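Local coordinates for aminotransferase, class I and II (Erwinia tasmaniensis, PDB 5Z0Q), which binds pyridoxal-5'-phosphate and belongs to the class I and II aminotransferases, one of the fold-type I families of enzymes that use this compound, at residues A[101-109]-A[125-135]; A[112-123]-A[136-144]. All coordinates share one frame; numbering follows the deposited sequence.

From the N-terminal side the chain runs through helix 101-111, turns at 113-116 into strand 117-122, passes through helix 127-134 and enters strand 139-146, parallel to 117-122. Contact 1 packs the two helices together and closes the loop that contains strand 117-122. Contact 2 pairs the two strands and closes the loop that contains helix 127-134. Their segments alternate along the chain, so the loops cross rather than nest. The two contacts also meet directly: Pro132 and Phe129 of the second helix pack on His139, Pro132 lies against Thr118, and Pro132 O probably accepts a hydrogen bond from Arg137 N. Together they tie the pyridoxal-5'-phosphate end of helix 101-111 to the large mixed sheet.

Contact 1 (A[101-109]-A[125-135]); sequences VTGINIAVR and YPPFFLAPKLA. With PLP (pyridoxal-5'-phosphate), chain M.
Ile104 sets its outer methyl against two aromatic side chains at once. With CG1 placed beside the backbone N and the chain then extended, CD1 comes 3.6 Å from Phe128 CE1 and meets the Tyr125 ring at its edge. The other branch, CG2, turns to helix 127-134, where it touches Pro127 O and the methyl of Ala131. One turn later Val108 carries on the apolar seam: CG2 packs on Ala131 CB at 4.1 Å, while CG1 spans Pro132 and Ala135. The axes of the two helical segments pass 9.1 Å apart at -44°, and Ala131 faces the first helix where Asn105 is its nearest neighbour.

Polar side chains flank this seam without hydrogen-bonding across it. Asn105 lays OD1 against Ala131 CB (3.6 Å) and sends ND2 back along its own helix to Val101 O, 2.8 Å away and nearly straight at 163°. That bond lies in the amide plane and holds the amide in its rotation. Asn105 N reaches the same oxygen from the opposite face of the carbonyl plane, so Val101 O is gripped twice. Arg109 bends about its CB-CG bond and brings NE to 3.5 Å from Ala135 CB, with the guanidinium edge toward Ala135 and Leu134.

Around the ligand, Tyr125 lies between Pro127 CD on one ring face and the pyridoxal-5'-phosphate ring on the other, its CE2 3.5 Å from N1. Val101 CG2 touches the ring edge near OH, and Val101 N donates to phosphate oxygen O2P (3.1 Å, 175°). The ligand is also hydrogen-bonded to Val100 N of the same chain and to Tyr66 OH of the second subunit. A helix N terminus at the phosphate and an aromatic ring over the pyridine are hallmarks of the fold-type I pyridoxal-phosphate site.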
# COMPACT_ATOMS: atom_id res chain seq x y z
N VAL A 101 -0.77 6.33 8.22
CA VAL A 101 -0.98 5.38 9.32
C VAL A 101 0.12 4.32 9.32
O VAL A 101 0.60 3.91 10.38
CB VAL A 101 -2.38 4.75 9.22
CG1 VAL A 101 -2.58 3.72 10.33
CG2 VAL A 101 -3.45 5.82 9.28
N THR A 102 0.54 3.87 8.13
CA THR A 102 1.62 2.91 8.06
C THR A 102 2.94 3.50 8.55
O THR A 102 3.75 2.79 9.15
CB THR A 102 1.78 2.38 6.63
OG1 THR A 102 2.88 1.47 6.57
CG2 THR A 102 2.01 3.52 5.65
N GLY A 103 3.16 4.80 8.33
CA GLY A 103 4.35 5.44 8.86
C GLY A 103 4.36 5.51 10.37
O GLY A 103 5.43 5.46 10.99
N ILE A 104 3.19 5.64 10.99
CA ILE A 104 3.11 5.64 12.45
C ILE A 104 3.44 4.26 12.99
O ILE A 104 4.16 4.12 13.99
CB ILE A 104 1.71 6.11 12.90
CG1 ILE A 104 1.47 7.55 12.45
CG2 ILE A 104 1.56 5.97 14.40
CD1 ILE A 104 0.06 8.05 12.73
N ASN A 105 2.93 3.20 12.35
CA ASN A 105 3.16 1.85 12.84
C ASN A 105 4.63 1.45 12.68
O ASN A 105 5.23 0.92 13.62
CB ASN A 105 2.25 0.86 12.11
CG ASN A 105 0.82 0.91 12.62
OD1 ASN A 105 0.42 0.07 13.42
ND2 ASN A 105 0.06 1.89 12.17
N ILE A 106 5.21 1.71 11.51
CA ILE A 106 6.62 1.36 11.29
C ILE A 106 7.51 2.05 12.31
O ILE A 106 8.44 1.45 12.86
CB ILE A 106 7.04 1.72 9.85
CG1 ILE A 106 6.21 0.94 8.83
CG2 ILE A 106 8.52 1.42 9.64
CD1 ILE A 106 6.35 1.48 7.43
N ALA A 107 7.22 3.32 12.60
CA ALA A 107 8.03 4.06 13.56
C ALA A 107 8.01 3.41 14.94
O ALA A 107 9.04 3.33 15.61
CB ALA A 107 7.55 5.51 13.65
N VAL A 108 6.84 2.92 15.37
CA VAL A 108 6.74 2.30 16.68
C VAL A 108 7.45 0.95 16.69
O VAL A 108 8.13 0.60 17.66
CB VAL A 108 5.26 2.17 17.09
CG1 VAL A 108 5.13 1.43 18.42
CG2 VAL A 108 4.62 3.55 17.19
N ARG A 109 7.30 0.17 15.61
CA ARG A 109 7.94 -1.14 15.56
C ARG A 109 9.45 -1.03 15.44
O ARG A 109 10.17 -1.94 15.88
CB ARG A 109 7.39 -1.96 14.39
CG ARG A 109 5.87 -2.01 14.31
CD ARG A 109 5.29 -3.25 14.95
NE ARG A 109 3.83 -3.25 14.88
CZ ARG A 109 3.13 -3.75 13.87
NH1 ARG A 109 3.74 -4.30 12.84
NH2 ARG A 109 1.80 -3.70 13.90
N TYR A 125 -5.33 11.30 17.38
CA TYR A 125 -5.64 10.40 16.28
C TYR A 125 -5.54 8.95 16.76
O TYR A 125 -4.51 8.56 17.32
CB TYR A 125 -4.67 10.66 15.12
CG TYR A 125 -4.97 9.94 13.83
CD1 TYR A 125 -6.24 9.95 13.29
CD2 TYR A 125 -3.96 9.30 13.12
CE1 TYR A 125 -6.51 9.30 12.09
CE2 TYR A 125 -4.22 8.65 11.93
CZ TYR A 125 -5.50 8.65 11.42
OH TYR A 125 -5.76 8.01 10.23
N PRO A 126 -6.59 8.15 16.59
CA PRO A 126 -6.67 6.83 17.24
C PRO A 126 -5.46 5.94 16.98
O PRO A 126 -4.99 5.26 17.90
CB PRO A 126 -7.95 6.22 16.66
CG PRO A 126 -8.80 7.40 16.36
CD PRO A 126 -7.86 8.50 15.93
N PRO A 127 -4.91 5.89 15.75
CA PRO A 127 -3.73 5.04 15.53
C PRO A 127 -2.52 5.39 16.38
O PRO A 127 -1.57 4.60 16.42
CB PRO A 127 -3.43 5.24 14.04
CG PRO A 127 -4.73 5.55 13.45
CD PRO A 127 -5.42 6.41 14.46
N PHE A 128 -2.52 6.54 17.07
CA PHE A 128 -1.35 6.91 17.86
C PHE A 128 -1.18 6.01 19.07
O PHE A 128 -0.05 5.66 19.43
CB PHE A 128 -1.46 8.38 18.29
CG PHE A 128 -0.88 9.33 17.29
CD1 PHE A 128 -1.55 9.61 16.11
CD2 PHE A 128 0.33 9.95 17.53
CE1 PHE A 128 -1.02 10.48 15.19
CE2 PHE A 128 0.87 10.83 16.62
CZ PHE A 128 0.19 11.10 15.45
N PHE A 129 -2.28 5.62 19.72
CA PHE A 129 -2.20 4.64 20.79
C PHE A 129 -2.64 3.25 20.35
O PHE A 129 -2.49 2.29 21.11
CB PHE A 129 -3.04 5.08 22.00
CG PHE A 129 -4.48 5.39 21.67
CD1 PHE A 129 -4.85 6.67 21.29
CD2 PHE A 129 -5.45 4.41 21.77
CE1 PHE A 129 -6.17 6.96 21.00
CE2 PHE A 129 -6.77 4.69 21.47
CZ PHE A 129 -7.13 5.97 21.09
N LEU A 130 -3.16 3.11 19.12
CA LEU A 130 -3.46 1.79 18.58
C LEU A 130 -2.20 1.10 18.07
O LEU A 130 -2.12 -0.14 18.13
CB LEU A 130 -4.48 1.91 17.45
CG LEU A 130 -5.90 1.42 17.76
CD1 LEU A 130 -6.49 2.17 18.95
CD2 LEU A 130 -6.80 1.56 16.54
N ALA A 131 -1.22 1.86 17.57
CA ALA A 131 0.01 1.24 17.08
C ALA A 131 0.81 0.60 18.21
O ALA A 131 1.25 -0.55 18.04
CB ALA A 131 0.83 2.26 16.30
N PRO A 132 1.05 1.25 19.36
CA PRO A 132 1.71 0.53 20.46
C PRO A 132 0.89 -0.63 20.97
O PRO A 132 1.45 -1.61 21.48
CB PRO A 132 1.87 1.62 21.54
CG PRO A 132 1.80 2.90 20.80
CD PRO A 132 0.83 2.67 19.70
N LYS A 133 -0.44 -0.56 20.85
CA LYS A 133 -1.29 -1.66 21.27
C LYS A 133 -1.07 -2.90 20.41
O LYS A 133 -0.98 -4.02 20.93
CB LYS A 133 -2.76 -1.22 21.23
CG LYS A 133 -3.74 -2.19 21.85
CD LYS A 133 -5.15 -1.62 21.79
CE LYS A 133 -6.17 -2.56 22.42
NZ LYS A 133 -7.54 -1.98 22.35
N LEU A 134 -0.96 -2.72 19.09
CA LEU A 134 -0.73 -3.84 18.19
C LEU A 134 0.72 -4.30 18.19
O LEU A 134 0.99 -5.43 17.78
CB LEU A 134 -1.15 -3.46 16.77
CG LEU A 134 -2.58 -2.96 16.58
CD1 LEU A 134 -2.86 -2.70 15.11
CD2 LEU A 134 -3.58 -3.96 17.16
N ALA A 135 1.65 -3.46 18.63
CA ALA A 135 3.06 -3.80 18.67
C ALA A 135 3.51 -4.31 20.03
O ALA A 135 4.71 -4.57 20.22
CB ALA A 135 3.91 -2.59 18.27
N1 PLP M . -2.78 11.41 10.34
C2 PLP M . -3.80 12.16 10.91
C2A PLP M . -3.55 12.90 12.19
C3 PLP M . -5.04 12.23 10.29
O3 PLP M . -6.04 12.97 10.85
C4 PLP M . -5.26 11.55 9.10
C4A PLP M . -6.54 11.76 8.34
C5 PLP M . -4.24 10.79 8.53
C6 PLP M . -3.00 10.73 9.16
C5A PLP M . -4.50 10.06 7.24
O4P PLP M . -3.61 8.98 7.09
P PLP M . -3.87 7.89 5.93
O1P PLP M . -5.31 7.42 6.00
O2P PLP M . -2.94 6.71 6.11
O3P PLP M . -3.61 8.53 4.59

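Contact 2 (A[112-123]-A[136-144]); sequences TEAHQSTVSATP and GRQHLSAAL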
# COMPACT_ATOMS: atom_id res chain seq x y z
N THR A 112 11.21 1.39 18.93
CA THR A 112 10.83 0.99 20.27
C THR A 112 11.05 -0.50 20.43
O THR A 112 11.01 -1.26 19.46
CB THR A 112 9.36 1.34 20.56
OG1 THR A 112 9.06 2.64 20.03
CG2 THR A 112 9.09 1.36 22.06
N GLU A 113 11.30 -0.93 21.67
CA GLU A 113 11.47 -2.33 22.00
C GLU A 113 10.41 -2.74 23.02
O GLU A 113 9.63 -1.91 23.51
CB GLU A 113 12.89 -2.60 22.52
CG GLU A 113 13.92 -2.64 21.41
CD GLU A 113 15.28 -2.16 21.85
OE1 GLU A 113 15.43 -1.82 23.05
OE2 GLU A 113 16.21 -2.13 21.02
N ALA A 114 10.38 -4.04 23.33
CA ALA A 114 9.28 -4.60 24.12
C ALA A 114 9.16 -3.94 25.48
O ALA A 114 8.05 -3.70 25.97
CB ALA A 114 9.47 -6.11 24.27
N HIS A 115 10.29 -3.65 26.13
CA HIS A 115 10.27 -3.06 27.46
C HIS A 115 10.08 -1.55 27.44
O HIS A 115 9.91 -0.95 28.50
CB HIS A 115 11.57 -3.39 28.20
CG HIS A 115 12.80 -2.82 27.55
ND1 HIS A 115 13.32 -3.31 26.37
CD2 HIS A 115 13.60 -1.79 27.92
CE1 HIS A 115 14.39 -2.62 26.04
NE2 HIS A 115 14.58 -1.69 26.96
N GLN A 116 10.09 -0.93 26.26
CA GLN A 116 9.98 0.52 26.15
C GLN A 116 8.56 0.93 25.76
O GLN A 116 7.80 0.16 25.17
CB GLN A 116 10.99 1.05 25.13
CG GLN A 116 12.44 0.87 25.55
CD GLN A 116 13.42 1.31 24.48
OE1 GLN A 116 13.16 1.18 23.29
NE2 GLN A 116 14.56 1.83 24.92
N SER A 117 8.22 2.17 26.10
CA SER A 117 6.87 2.69 25.94
C SER A 117 6.88 3.92 25.03
O SER A 117 7.93 4.45 24.67
CB SER A 117 6.25 3.05 27.29
OG SER A 117 6.94 4.12 27.91
N THR A 118 5.68 4.35 24.66
CA THR A 118 5.47 5.54 23.85
C THR A 118 4.70 6.58 24.65
O THR A 118 3.99 6.25 25.61
CB THR A 118 4.72 5.22 22.55
OG1 THR A 118 3.41 4.73 22.87
CG2 THR A 118 5.46 4.17 21.74
N VAL A 119 4.86 7.84 24.26
CA VAL A 119 4.17 8.96 24.90
C VAL A 119 3.47 9.78 23.82
O VAL A 119 4.04 10.06 22.77
CB VAL A 119 5.15 9.86 25.69
CG1 VAL A 119 4.37 10.89 26.51
CG2 VAL A 119 6.03 9.02 26.58
N SER A 120 2.22 10.16 24.10
CA SER A 120 1.47 11.03 23.21
C SER A 120 0.46 11.80 24.03
O SER A 120 0.35 11.64 25.25
CB SER A 120 0.79 10.23 22.09
OG SER A 120 -0.37 9.58 22.57
N ALA A 121 -0.30 12.65 23.35
CA ALA A 121 -1.38 13.39 23.99
C ALA A 121 -2.68 12.60 23.91
O ALA A 121 -2.80 11.63 23.16
CB ALA A 121 -1.56 14.76 23.32
N THR A 122 -3.65 13.01 24.73
CA THR A 122 -4.99 12.46 24.68
C THR A 122 -5.95 13.63 24.88
O THR A 122 -5.74 14.45 25.79
CB THR A 122 -5.23 11.36 25.72
OG1 THR A 122 -6.63 11.02 25.75
CG2 THR A 122 -4.79 11.81 27.11
N PRO A 123 -6.98 13.76 24.03
CA PRO A 123 -7.30 12.87 22.90
C PRO A 123 -6.33 13.03 21.74
O PRO A 123 -5.55 13.98 21.74
CB PRO A 123 -8.71 13.31 22.50
CG PRO A 123 -8.73 14.76 22.85
CD PRO A 123 -7.93 14.89 24.11
N GLY A 136 2.60 -4.47 20.98
CA GLY A 136 2.97 -4.93 22.31
C GLY A 136 3.70 -3.90 23.14
O GLY A 136 4.53 -4.26 23.97
N ARG A 137 3.40 -2.62 22.94
CA ARG A 137 4.04 -1.53 23.67
C ARG A 137 3.01 -0.83 24.54
O ARG A 137 1.92 -0.48 24.07
CB ARG A 137 4.68 -0.53 22.71
CG ARG A 137 5.55 -1.14 21.62
CD ARG A 137 6.71 -1.90 22.21
NE ARG A 137 7.82 -2.01 21.27
CZ ARG A 137 7.93 -2.95 20.34
NH1 ARG A 137 6.99 -3.88 20.22
NH2 ARG A 137 8.98 -2.96 19.53
N GLN A 138 3.35 -0.62 25.81
CA GLN A 138 2.49 0.17 26.68
C GLN A 138 2.62 1.65 26.31
O GLN A 138 3.64 2.09 25.78
CB GLN A 138 2.85 -0.06 28.15
CG GLN A 138 4.21 0.47 28.59
CD GLN A 138 5.37 -0.43 28.20
OE1 GLN A 138 5.39 -1.01 27.11
NE2 GLN A 138 6.34 -0.56 29.09
N HIS A 139 1.57 2.41 26.59
CA HIS A 139 1.46 3.78 26.13
C HIS A 139 1.15 4.71 27.30
O HIS A 139 0.29 4.41 28.12
CB HIS A 139 0.37 3.91 25.05
CG HIS A 139 0.32 5.25 24.40
ND1 HIS A 139 1.31 5.71 23.56
CD2 HIS A 139 -0.61 6.23 24.45
CE1 HIS A 139 1.00 6.92 23.13
NE2 HIS A 139 -0.16 7.26 23.65
N LEU A 140 1.86 5.84 27.35
CA LEU A 140 1.64 6.87 28.36
C LEU A 140 0.95 8.05 27.71
O LEU A 140 1.42 8.58 26.70
CB LEU A 140 2.96 7.31 28.99
CG LEU A 140 2.87 8.43 30.03
CD1 LEU A 140 2.04 7.99 31.22
CD2 LEU A 140 4.26 8.87 30.48
N SER A 141 -0.17 8.47 28.29
CA SER A 141 -1.00 9.53 27.73
C SER A 141 -0.99 10.74 28.65
O SER A 141 -1.17 10.61 29.86
CB SER A 141 -2.44 9.04 27.52
OG SER A 141 -2.47 7.84 26.77
N ALA A 142 -0.78 11.92 28.06
CA ALA A 142 -0.82 13.19 28.78
C ALA A 142 -2.05 13.96 28.31
O ALA A 142 -2.19 14.25 27.11
CB ALA A 142 0.45 14.00 28.54
N ALA A 143 -2.94 14.28 29.24
CA ALA A 143 -4.21 14.90 28.89
C ALA A 143 -4.01 16.32 28.38
O ALA A 143 -3.25 17.10 28.96
CB ALA A 143 -5.15 14.90 30.09
N LEU A 144 -4.70 16.65 27.30
CA LEU A 144 -4.73 18.03 26.82
C LEU A 144 -5.63 18.86 27.73
O LEU A 144 -6.71 18.43 28.13
CB LEU A 144 -5.24 18.09 25.38
CG LEU A 144 -4.35 17.49 24.30
CD1 LEU A 144 -4.97 17.68 22.93
CD2 LEU A 144 -2.97 18.11 24.35
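Arg137 NH2 donates to Thr112 O over 2.6 Å, nearly straight at 167°; the oxygen lies in the guanidinium plane, but the nitrogen sits well above the carbonyl plane. The bond fastens Thr112, just ahead of the turn at 113-116, to the connection leading into the second strand, just after the Schellman motif at Gly136. Ala114 N lies over one face of the guanidinium.

Beyond it the strands run parallel, with Thr118 beside His139 and Thr122 beside Ala143. Thr118, Ser120 and Thr122 carry the backbone ladder: Leu140 N gives to Thr118 O at 2.8 Å, and Ser120 N to Leu140 O at 3.1 Å. Ala142 N and Leu144 N continue it.

His139, its CG opposite the backbone N (chi1 -172°), lays its ring edge along the first strand. NE2 shares a hydrogen bond with Ser120 OG at 2.6 Å, while ND1 approaches Thr118 OG1 at a doubtfully short distance. Apolar contact closes the far end, where Leu144 CD2 meets Ala121 CB at 3.8 Å. Parallel neighbouring strands joined through a helix packed on their sheet make a beta-alpha-beta crossover, here within the large-domain sheet.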